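Local structure of signal recognition 54 kDa protein (Pyrococcus furiosus, 3DM5) at residues 8-13 and 292-297; 134-139 and 188-193; 244-249 and 257-262; 328-333 and 388-393. The protein belongs to the SRP54 family of the signal recognition particle, combining a helical bundle, a P-loop nucleotide-binding domain and a signal peptide binding domain. One frame throughout, in Å; residues are numbered along the deposited sequence.

Interaction 1: 8-13 and 292-297; sequences KALANT and RLLGLG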
# COMPACT_ATOMS: atom_id res chain seq x y z
N LYS A 8 14.53 -0.98 2.30
CA LYS A 8 14.25 0.22 1.53
C LYS A 8 14.10 1.42 2.42
O LYS A 8 14.63 2.48 2.12
CB LYS A 8 12.97 0.07 0.71
CG LYS A 8 13.09 -0.72 -0.58
CD LYS A 8 11.70 -0.88 -1.20
CE LYS A 8 10.81 0.30 -0.82
NZ LYS A 8 9.64 0.49 -1.73
N ALA A 9 13.37 1.28 3.51
CA ALA A 9 13.13 2.41 4.39
C ALA A 9 14.42 2.91 5.06
O ALA A 9 14.66 4.12 5.19
CB ALA A 9 12.07 2.07 5.42
N LEU A 10 15.26 1.98 5.51
CA LEU A 10 16.51 2.40 6.14
C LEU A 10 17.45 3.08 5.12
O LEU A 10 17.94 4.19 5.35
CB LEU A 10 17.17 1.23 6.86
CG LEU A 10 16.35 0.77 8.08
CD1 LEU A 10 16.68 -0.67 8.44
CD2 LEU A 10 16.51 1.72 9.29
N ALA A 11 17.65 2.44 3.99
CA ALA A 11 18.47 3.01 2.92
C ALA A 11 18.03 4.43 2.52
O ALA A 11 18.86 5.26 2.17
CB ALA A 11 18.44 2.09 1.72
N ASN A 12 16.73 4.70 2.58
CA ASN A 12 16.22 6.00 2.14
C ASN A 12 16.58 7.13 3.09
O ASN A 12 16.76 8.27 2.67
CB ASN A 12 14.71 5.94 1.91
CG ASN A 12 14.35 5.22 0.63
OD1 ASN A 12 15.21 4.99 -0.24
ND2 ASN A 12 13.09 4.84 0.50
N THR A 13 16.68 6.81 4.37
CA THR A 13 17.07 7.81 5.33
C THR A 13 18.52 8.17 5.08
O THR A 13 18.91 9.31 5.29
CB THR A 13 16.88 7.31 6.77
OG1 THR A 13 17.96 6.42 7.11
CG2 THR A 13 15.55 6.59 6.91
N ARG A 292 24.04 -4.93 3.34
CA ARG A 292 23.05 -5.17 2.27
C ARG A 292 21.73 -4.47 2.62
O ARG A 292 21.11 -3.83 1.77
CB ARG A 292 22.77 -6.65 2.04
CG ARG A 292 23.96 -7.54 2.22
CD ARG A 292 24.76 -7.69 0.94
NE ARG A 292 24.20 -8.71 0.06
CZ ARG A 292 24.90 -9.38 -0.85
NH1 ARG A 292 26.20 -9.13 -1.00
NH2 ARG A 292 24.31 -10.30 -1.61
N LEU A 293 21.32 -4.61 3.87
CA LEU A 293 20.13 -3.94 4.36
C LEU A 293 20.13 -2.47 3.93
O LEU A 293 19.22 -2.05 3.23
CB LEU A 293 20.01 -4.08 5.89
CG LEU A 293 18.67 -3.70 6.53
CD1 LEU A 293 17.55 -4.62 6.07
CD2 LEU A 293 18.79 -3.71 8.05
N LEU A 294 21.16 -1.72 4.32
CA LEU A 294 21.21 -0.27 4.07
C LEU A 294 21.56 0.15 2.63
O LEU A 294 21.61 1.33 2.31
CB LEU A 294 22.16 0.41 5.04
CG LEU A 294 21.81 0.19 6.50
CD1 LEU A 294 22.88 0.79 7.36
CD2 LEU A 294 20.48 0.81 6.81
N GLY A 295 21.80 -0.83 1.77
CA GLY A 295 22.07 -0.54 0.37
C GLY A 295 23.46 0.02 0.11
O GLY A 295 23.69 0.68 -0.90
N LEU A 296 24.39 -0.27 1.02
CA LEU A 296 25.75 0.22 0.95
C LEU A 296 26.56 -0.55 -0.06
O LEU A 296 26.32 -1.73 -0.29
CB LEU A 296 26.43 0.11 2.32
CG LEU A 296 25.71 0.92 3.40
CD1 LEU A 296 26.38 0.82 4.75
CD2 LEU A 296 25.62 2.34 2.94
N GLY A 297 27.53 0.14 -0.66
CA GLY A 297 28.49 -0.49 -1.55
C GLY A 297 27.87 -1.06 -2.81
O GLY A 297 28.39 -2.02 -3.40
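Leu10 is met by the consecutive leucines Leu293 and Leu294, and with Ala11 they make the close-packed part of the contact, where Leu10, Ala11 and Leu294 are all buried. Methyl CD2 of Leu294 packs on CB of Leu10 at 3.3 Å, close to the root of that side chain, while CD2 of Leu293 meets its outer methyl, Leu10 CD1, at 3.7 Å. The two side chains leave the backbone differently: Leu293 has CG anti to its backbone N (chi1 -167°), whereas CG of Leu294 sits beside its own N (chi1 -58°). Next to them the methyl of Ala11 rests on the backbone, with CB 3.3 Å from Leu294 O. No hydrogen bond crosses between the segments, so the join is made by van der Waals packing alone. At Gly295 the helix closes in a Schellman motif with positive phi (75°), and the chain then leaves the contact. The outer side is loose and polar: Lys8 and Asn12 point away into exposed positions, exposed Arg292 pairs with a sulfate ion, and Gly297 N bonds to Glu312 of the second subunit. Helix 5-19 of the helical bundle is thus packed against helix 286-293, which follows the sheet of the P-loop domain, with Leu10 also touching Ile35 on helix 25-41 and Leu294 touching Leu83 on helix 71-86.

Interaction 2: 134-139 and 188-193; sequences VCSDTW and VDTAGR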
# COMPACT_ATOMS: atom_id res chain seq x y z
N VAL A 134 20.07 -37.26 12.34
CA VAL A 134 19.39 -38.20 13.20
C VAL A 134 18.06 -37.57 13.53
O VAL A 134 18.02 -36.48 14.10
CB VAL A 134 20.16 -38.37 14.53
CG1 VAL A 134 19.31 -39.15 15.57
CG2 VAL A 134 21.48 -39.03 14.28
N CYS A 135 16.98 -38.24 13.18
CA CYS A 135 15.66 -37.72 13.46
C CYS A 135 15.09 -38.34 14.74
O CYS A 135 14.57 -39.46 14.71
CB CYS A 135 14.73 -37.97 12.28
SG CYS A 135 13.00 -37.65 12.61
N SER A 136 15.18 -37.63 15.86
CA SER A 136 14.63 -38.13 17.10
C SER A 136 13.32 -37.42 17.45
O SER A 136 12.96 -37.31 18.62
CB SER A 136 15.65 -38.03 18.24
OG SER A 136 15.98 -36.68 18.53
N ASP A 137 12.63 -36.95 16.42
CA ASP A 137 11.37 -36.22 16.57
C ASP A 137 10.21 -37.19 16.71
O ASP A 137 9.61 -37.60 15.71
CB ASP A 137 11.13 -35.28 15.37
CG ASP A 137 10.00 -34.27 15.61
OD1 ASP A 137 9.29 -34.38 16.63
OD2 ASP A 137 9.82 -33.35 14.77
N THR A 138 9.92 -37.56 17.95
CA THR A 138 8.87 -38.51 18.27
C THR A 138 7.52 -37.79 18.37
O THR A 138 6.48 -38.44 18.46
CB THR A 138 9.16 -39.25 19.61
OG1 THR A 138 9.35 -38.29 20.66
CG2 THR A 138 10.42 -40.09 19.49
N TRP A 139 7.56 -36.46 18.35
CA TRP A 139 6.38 -35.59 18.48
C TRP A 139 5.55 -35.45 17.18
O TRP A 139 4.35 -35.22 17.21
CB TRP A 139 6.82 -34.21 18.97
CG TRP A 139 5.80 -33.48 19.78
CD1 TRP A 139 5.48 -33.69 21.10
CD2 TRP A 139 4.98 -32.38 19.34
NE1 TRP A 139 4.51 -32.80 21.50
CE2 TRP A 139 4.18 -31.99 20.44
CE3 TRP A 139 4.85 -31.70 18.13
CZ2 TRP A 139 3.25 -30.94 20.35
CZ3 TRP A 139 3.93 -30.66 18.04
CH2 TRP A 139 3.14 -30.29 19.15
N VAL A 188 21.15 -33.42 14.82
CA VAL A 188 20.12 -34.13 15.56
C VAL A 188 18.86 -33.28 15.70
O VAL A 188 18.89 -32.19 16.27
CB VAL A 188 20.59 -34.53 16.97
CG1 VAL A 188 19.63 -35.55 17.55
CG2 VAL A 188 22.02 -35.06 16.94
N ASP A 189 17.77 -33.81 15.16
CA ASP A 189 16.49 -33.16 15.06
C ASP A 189 15.61 -33.70 16.17
O ASP A 189 15.10 -34.81 16.07
CB ASP A 189 15.86 -33.48 13.68
CG ASP A 189 14.45 -32.94 13.52
OD1 ASP A 189 14.19 -31.81 13.98
OD2 ASP A 189 13.59 -33.63 12.95
N THR A 190 15.44 -32.92 17.23
CA THR A 190 14.69 -33.36 18.39
C THR A 190 13.21 -33.12 18.21
O THR A 190 12.79 -32.54 17.21
CB THR A 190 15.16 -32.66 19.64
OG1 THR A 190 14.99 -31.24 19.48
CG2 THR A 190 16.61 -32.94 19.87
N ALA A 191 12.43 -33.58 19.17
CA ALA A 191 10.99 -33.45 19.11
C ALA A 191 10.57 -32.01 19.40
O ALA A 191 11.05 -31.40 20.36
CB ALA A 191 10.35 -34.39 20.11
N GLY A 192 9.68 -31.48 18.58
CA GLY A 192 9.13 -30.17 18.85
C GLY A 192 8.09 -30.28 19.95
O GLY A 192 7.83 -31.36 20.46
N ARG A 193 7.50 -29.15 20.32
CA ARG A 193 6.32 -29.15 21.18
C ARG A 193 5.49 -27.97 20.71
O ARG A 193 5.90 -27.27 19.78
CB ARG A 193 6.70 -29.01 22.65
CG ARG A 193 7.80 -29.96 23.11
CD ARG A 193 7.43 -30.66 24.40
NE ARG A 193 6.54 -29.84 25.21
CZ ARG A 193 5.55 -30.33 25.96
NH1 ARG A 193 5.35 -31.64 26.00
NH2 ARG A 193 4.77 -29.50 26.65
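Trp139 lays one face of its indole on bare backbone: Gly192 O stands over the five-membered ring, 3.0 Å from Trp139 CG, and the CA of Arg193 makes a CH-pi contact 3.7 Å from the centroid of the six-membered ring. At the root of the indole, Trp139 CB packs on Ala191 CB at 3.7 Å. The guanidinium of Arg193 is directed elsewhere, to a salt bridge with Asp197. Further back the segments become neighbouring parallel strands. There Val134 and Val188 lie side by side, and Asp189 N gives a 2.9 Å, practically straight bond (179°) to Val134 O. Asp189 O then accepts twice from one residue, from Ser136 N at 2.8 Å and from Ser136 OG at 3.2 Å, both from the same face of the carbonyl plane. The hydroxyl is put there by a chi1 of 64°, which folds OG back between the backbone N and carbonyl carbon, and it sits well above that plane. The segments lie toward the C-terminal ends of strands 131-135 and 185-189 in a P-loop NTPase sheet, where loops leave for the nucleotide site; the sequence Asp189 to Gly192 matches the DxxG (G3) motif of the family. Here two carboxylates approach, Asp137 OD2 lying 4.2 Å from Asp189 OD2 with their planes 88° apart. Lys113 of the probable Walker A loop is a long, weak ionic partner of both. Helix 142-151 packs over this side, with Leu147 against Cys135 and Asp189, while Ser136 turns to Leu170 and Ala171 of helix 167-180.

Interaction 3: 244-249 and 257-262; sequences IIVTKL and GALSAV. With GDP (guanosine-5'-diphosphate), chain J.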
# COMPACT_ATOMS: atom_id res chain seq x y z
N ILE A 244 21.39 -19.67 17.71
CA ILE A 244 20.05 -19.48 17.17
C ILE A 244 20.07 -19.45 15.66
O ILE A 244 20.96 -18.85 15.05
CB ILE A 244 19.47 -18.11 17.66
CG1 ILE A 244 19.71 -17.92 19.16
CG2 ILE A 244 18.00 -17.96 17.29
CD1 ILE A 244 18.75 -18.68 20.00
N ILE A 245 19.09 -20.11 15.05
CA ILE A 245 18.78 -19.85 13.66
C ILE A 245 17.39 -19.24 13.60
O ILE A 245 16.46 -19.73 14.23
CB ILE A 245 18.82 -21.11 12.80
CG1 ILE A 245 20.27 -21.58 12.65
CG2 ILE A 245 18.21 -20.83 11.41
CD1 ILE A 245 20.41 -23.01 12.12
N VAL A 246 17.28 -18.14 12.88
CA VAL A 246 16.00 -17.45 12.73
C VAL A 246 15.45 -17.72 11.34
O VAL A 246 16.13 -17.46 10.34
CB VAL A 246 16.18 -15.95 12.94
CG1 VAL A 246 14.87 -15.23 12.75
CG2 VAL A 246 16.72 -15.71 14.34
N THR A 247 14.24 -18.29 11.27
CA THR A 247 13.70 -18.69 9.97
C THR A 247 12.67 -17.70 9.44
O THR A 247 12.23 -16.80 10.16
CB THR A 247 13.00 -20.05 10.03
OG1 THR A 247 11.97 -20.00 11.03
CG2 THR A 247 13.99 -21.15 10.36
N LYS A 248 12.29 -17.89 8.17
CA LYS A 248 11.17 -17.18 7.57
C LYS A 248 11.39 -15.67 7.60
O LYS A 248 10.45 -14.92 7.88
CB LYS A 248 9.87 -17.55 8.29
CG LYS A 248 9.61 -19.03 8.32
CD LYS A 248 8.34 -19.37 9.08
CE LYS A 248 8.02 -20.87 9.00
NZ LYS A 248 6.83 -21.26 9.83
N LEU A 249 12.62 -15.23 7.34
CA LEU A 249 12.87 -13.81 7.27
C LEU A 249 12.36 -13.24 5.92
O LEU A 249 12.08 -12.04 5.78
CB LEU A 249 14.35 -13.49 7.50
CG LEU A 249 14.91 -13.59 8.93
CD1 LEU A 249 16.17 -12.80 9.03
CD2 LEU A 249 13.93 -13.09 9.96
N GLY A 257 12.21 -7.28 13.84
CA GLY A 257 11.91 -7.37 15.26
C GLY A 257 12.46 -8.63 15.92
O GLY A 257 12.83 -8.58 17.09
N ALA A 258 12.49 -9.74 15.18
CA ALA A 258 13.04 -11.00 15.70
C ALA A 258 14.57 -10.95 15.85
O ALA A 258 15.10 -11.31 16.89
CB ALA A 258 12.63 -12.19 14.80
N LEU A 259 15.27 -10.50 14.80
CA LEU A 259 16.73 -10.42 14.84
C LEU A 259 17.17 -9.49 15.95
O LEU A 259 18.03 -9.85 16.75
CB LEU A 259 17.32 -9.95 13.51
CG LEU A 259 17.06 -10.80 12.26
CD1 LEU A 259 17.66 -10.10 11.06
CD2 LEU A 259 17.61 -12.22 12.41
N SER A 260 16.59 -8.29 15.99
CA SER A 260 16.97 -7.31 16.99
C SER A 260 16.66 -7.85 18.39
O SER A 260 17.39 -7.62 19.36
CB SER A 260 16.25 -5.99 16.74
OG SER A 260 14.85 -6.18 16.75
N ALA A 261 15.58 -8.61 18.48
CA ALA A 261 15.14 -9.19 19.75
C ALA A 261 16.12 -10.25 20.27
O ALA A 261 16.53 -10.22 21.43
CB ALA A 261 13.75 -9.77 19.60
N VAL A 262 16.47 -11.19 19.40
CA VAL A 262 17.44 -12.23 19.69
C VAL A 262 18.81 -11.64 19.97
O VAL A 262 19.51 -12.10 20.86
CB VAL A 262 17.56 -13.26 18.52
CG1 VAL A 262 18.81 -14.10 18.68
CG2 VAL A 262 16.33 -14.16 18.46
PB GDP J . 8.42 -27.79 11.75
O1B GDP J . 8.65 -26.37 12.12
O2B GDP J . 7.23 -28.31 12.52
O3B GDP J . 9.66 -28.60 12.05
O3A GDP J . 7.94 -27.94 10.22
PA GDP J . 8.67 -27.38 8.90
O1A GDP J . 8.09 -27.99 7.66
O2A GDP J . 10.16 -27.58 8.93
O5' GDP J . 8.24 -25.83 8.93
C5' GDP J . 6.85 -25.55 8.78
C4' GDP J . 6.60 -24.63 7.59
O4' GDP J . 7.47 -23.47 7.55
C3' GDP J . 6.79 -25.36 6.27
O3' GDP J . 5.67 -24.98 5.46
C2' GDP J . 8.10 -24.83 5.73
O2' GDP J . 8.11 -24.75 4.32
C1' GDP J . 8.11 -23.42 6.26
N9 GDP J . 9.46 -22.84 6.40
C8 GDP J . 10.50 -23.27 7.13
N7 GDP J . 11.55 -22.42 7.02
C5 GDP J . 11.16 -21.40 6.22
C6 GDP J . 11.75 -20.15 5.67
O6 GDP J . 12.92 -19.79 5.94
N1 GDP J . 10.99 -19.42 4.85
C2 GDP J . 9.72 -19.75 4.54
N2 GDP J . 9.02 -18.94 3.72
N3 GDP J . 9.12 -20.86 5.01
C4 GDP J . 9.78 -21.70 5.82
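Val246 and Leu259 meet in the middle of this strand-helix contact, with Leu259 CD2 4.0 Å from Val246 CB and roughly as near to both valine methyls. On one flank Ile244 CG1 lies 4.0 Å from Val262 CG1, the two side chains passing in opposite directions; on the other, Leu249 CD1 reaches Leu259 CD1 at 3.7 Å. Strand 244-247 and helix 257-262 run nearly antiparallel (167°), as expected of the first two elements in the beta-alpha-beta unit completed by strand 269-273.

Lys248 takes another course, over one face of the guanine of GDP. Its CB stands 4.1 Å from GDP C6, and CG, beside the backbone N (chi1 -56°), comes down to 3.5 Å from GDP C5. CD passes above the middle of the bicycle, 4.3 Å from GDP C4. CE then lies 3.6 Å from GDP N9 and close to the ribose ring oxygen O4', and NZ ends by the sugar, hydrogen-bonded to Gly110 O. The extended chain keeps the whole methylene run along the base. At its root the backbone contributes as well, Lys248 N donating to GDP O6 at 3.0 Å (150°). Lys248 belongs to the TKxD (G4) motif of guanine-nucleotide-binding proteins. The chemistry therefore divides by side: helix and strand meet through apolar side chains, with no hydrogen bond between these segments, whereas on the nucleotide side the methylenes of Lys248 cover one face of the base and its N-H meets O6, beside the bond from Asp250, consistent with recognition of guanine.

Interaction 4: 328-333 and 388-393; sequences FTLKDM and LNPEII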
# COMPACT_ATOMS: atom_id res chain seq x y z
N PHE A 328 16.52 20.31 -35.14
CA PHE A 328 17.20 20.44 -33.87
C PHE A 328 16.71 21.76 -33.27
O PHE A 328 16.61 22.76 -33.97
CB PHE A 328 18.71 20.42 -34.11
CG PHE A 328 19.55 20.87 -32.94
CD1 PHE A 328 19.99 19.96 -32.00
CD2 PHE A 328 19.96 22.19 -32.81
CE1 PHE A 328 20.79 20.35 -30.92
CE2 PHE A 328 20.76 22.59 -31.75
CZ PHE A 328 21.18 21.66 -30.80
N THR A 329 16.37 21.74 -31.98
CA THR A 329 15.71 22.89 -31.37
C THR A 329 16.46 23.40 -30.16
O THR A 329 17.42 22.78 -29.68
CB THR A 329 14.28 22.57 -30.90
OG1 THR A 329 14.34 21.80 -29.69
CG2 THR A 329 13.51 21.79 -31.97
N LEU A 330 15.99 24.53 -29.65
CA LEU A 330 16.54 25.14 -28.45
C LEU A 330 16.34 24.24 -27.25
O LEU A 330 17.07 24.32 -26.27
CB LEU A 330 15.90 26.50 -28.21
CG LEU A 330 16.65 27.67 -28.85
CD1 LEU A 330 15.67 28.66 -29.45
CD2 LEU A 330 17.53 28.33 -27.81
N LYS A 331 15.33 23.39 -27.34
CA LYS A 331 15.06 22.42 -26.29
C LYS A 331 16.12 21.33 -26.34
O LYS A 331 16.70 20.96 -25.32
CB LYS A 331 13.67 21.81 -26.47
CG LYS A 331 12.88 21.67 -25.18
CD LYS A 331 11.83 22.77 -25.03
CE LYS A 331 10.47 22.31 -25.56
NZ LYS A 331 9.69 21.56 -24.53
N ASP A 332 16.38 20.82 -27.54
CA ASP A 332 17.46 19.86 -27.77
C ASP A 332 18.83 20.35 -27.27
O ASP A 332 19.58 19.59 -26.67
CB ASP A 332 17.54 19.50 -29.25
CG ASP A 332 16.34 18.73 -29.73
OD1 ASP A 332 15.83 19.02 -30.84
OD2 ASP A 332 15.89 17.82 -29.00
N MET A 333 19.14 21.62 -27.51
CA MET A 333 20.38 22.23 -27.04
C MET A 333 20.38 22.41 -25.52
O MET A 333 21.31 21.99 -24.83
CB MET A 333 20.62 23.57 -27.73
CG MET A 333 21.99 24.18 -27.45
SD MET A 333 22.07 25.97 -27.70
CE MET A 333 21.19 26.55 -26.25
N LEU A 388 10.89 25.79 -29.68
CA LEU A 388 10.65 24.73 -30.65
C LEU A 388 10.95 25.17 -32.09
O LEU A 388 11.26 24.34 -32.94
CB LEU A 388 9.23 24.17 -30.52
CG LEU A 388 8.98 23.50 -29.16
CD1 LEU A 388 7.55 23.00 -29.00
CD2 LEU A 388 9.97 22.36 -28.98
N ASN A 389 10.88 26.47 -32.33
CA ASN A 389 11.19 27.05 -33.64
C ASN A 389 11.99 28.33 -33.43
O ASN A 389 11.41 29.41 -33.39
CB ASN A 389 9.91 27.38 -34.41
CG ASN A 389 8.87 26.30 -34.30
OD1 ASN A 389 8.97 25.26 -34.95
ND2 ASN A 389 7.86 26.52 -33.45
N PRO A 390 13.31 28.20 -33.26
CA PRO A 390 14.16 29.36 -33.01
C PRO A 390 14.12 30.35 -34.18
O PRO A 390 14.10 31.56 -33.96
CB PRO A 390 15.55 28.74 -32.84
CG PRO A 390 15.29 27.32 -32.47
CD PRO A 390 14.07 26.94 -33.23
N GLU A 391 14.11 29.81 -35.40
CA GLU A 391 13.92 30.56 -36.64
C GLU A 391 12.99 31.75 -36.51
O GLU A 391 13.22 32.80 -37.11
CB GLU A 391 13.37 29.62 -37.70
CG GLU A 391 12.61 28.45 -37.08
CD GLU A 391 11.42 28.00 -37.90
OE1 GLU A 391 11.21 28.54 -39.01
OE2 GLU A 391 10.68 27.11 -37.43
N ILE A 392 11.92 31.60 -35.74
CA ILE A 392 10.94 32.67 -35.58
C ILE A 392 11.44 33.81 -34.69
O ILE A 392 10.81 34.86 -34.61
CB ILE A 392 9.61 32.15 -34.99
CG1 ILE A 392 9.67 32.16 -33.45
CG2 ILE A 392 9.26 30.78 -35.57
CD1 ILE A 392 8.37 31.81 -32.78
N ILE A 393 12.56 33.60 -34.00
CA ILE A 393 13.02 34.59 -33.02
C ILE A 393 13.57 35.86 -33.69
O ILE A 393 14.77 36.00 -33.89
CB ILE A 393 14.06 34.03 -32.03
CG1 ILE A 393 13.52 32.77 -31.33
CG2 ILE A 393 14.45 35.10 -31.01
CD1 ILE A 393 14.45 32.20 -30.24
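Leu330 overlaps the ring of Pro390, its CD1 set against the CB-CG edge, 3.3 Å from Pro390 CG; the side chains slide past each other in opposite directions. The same methyl also meets Ile393 CD1 at 3.8 Å, so it touches both Pro390, where the 3-10 segment begins, and Ile393, just beyond it. Lys331 makes a second patch with its aliphatic part: bent along its length, it crosses Leu388 and puts CE 3.5 Å from Leu388 CD2. Its ammonium goes on to Glu384 and to Asp285 of the second subunit. Nearby, Thr329 CG2 rests 3.5 Å from Leu388 O. A chi1 of 76° sets Thr329 OG1 between its backbone N and carbonyl carbon, where it accepts from Asp332 N at 3.1 Å; Thr329 N returns a bond to Asp332 OD1 at 3.0 Å, completing a capping box. In the helical signal peptide binding domain this joins the start of helix 330-341 to the link between helices 384-388 and 395-405, with Leu415 of helix 409-427 also touching Leu330. No hydrogen bond crosses between the segments; the hydroxyl of Thr329 serves the cap and the ammonium of Lys331 its outside partners, so the segments meet mainly through methyl, methylene and proline carbons.

Overall arrangement
Interactions 2 and 3 reach the same sheet of the P-loop domain, their centres about 21 Å apart, and both are buried; interaction 2 joins neighbouring strands through backbone bonds and polar side chains, interaction 3 packs a helix on a strand with apolar groups and meets GDP. Interaction 1, also buried and about 19 Å from interaction 3 between centres, joins helix 286-293 to the helical bundle by leucine and alanine packing. Interaction 4 is only partly buried and lies in the signal peptide binding domain, about 78 Å from interaction 2 between centres. Interactions 1, 3 and 4 have no hydrogen bond between their segments; 1 and 4 also touch the second subunit.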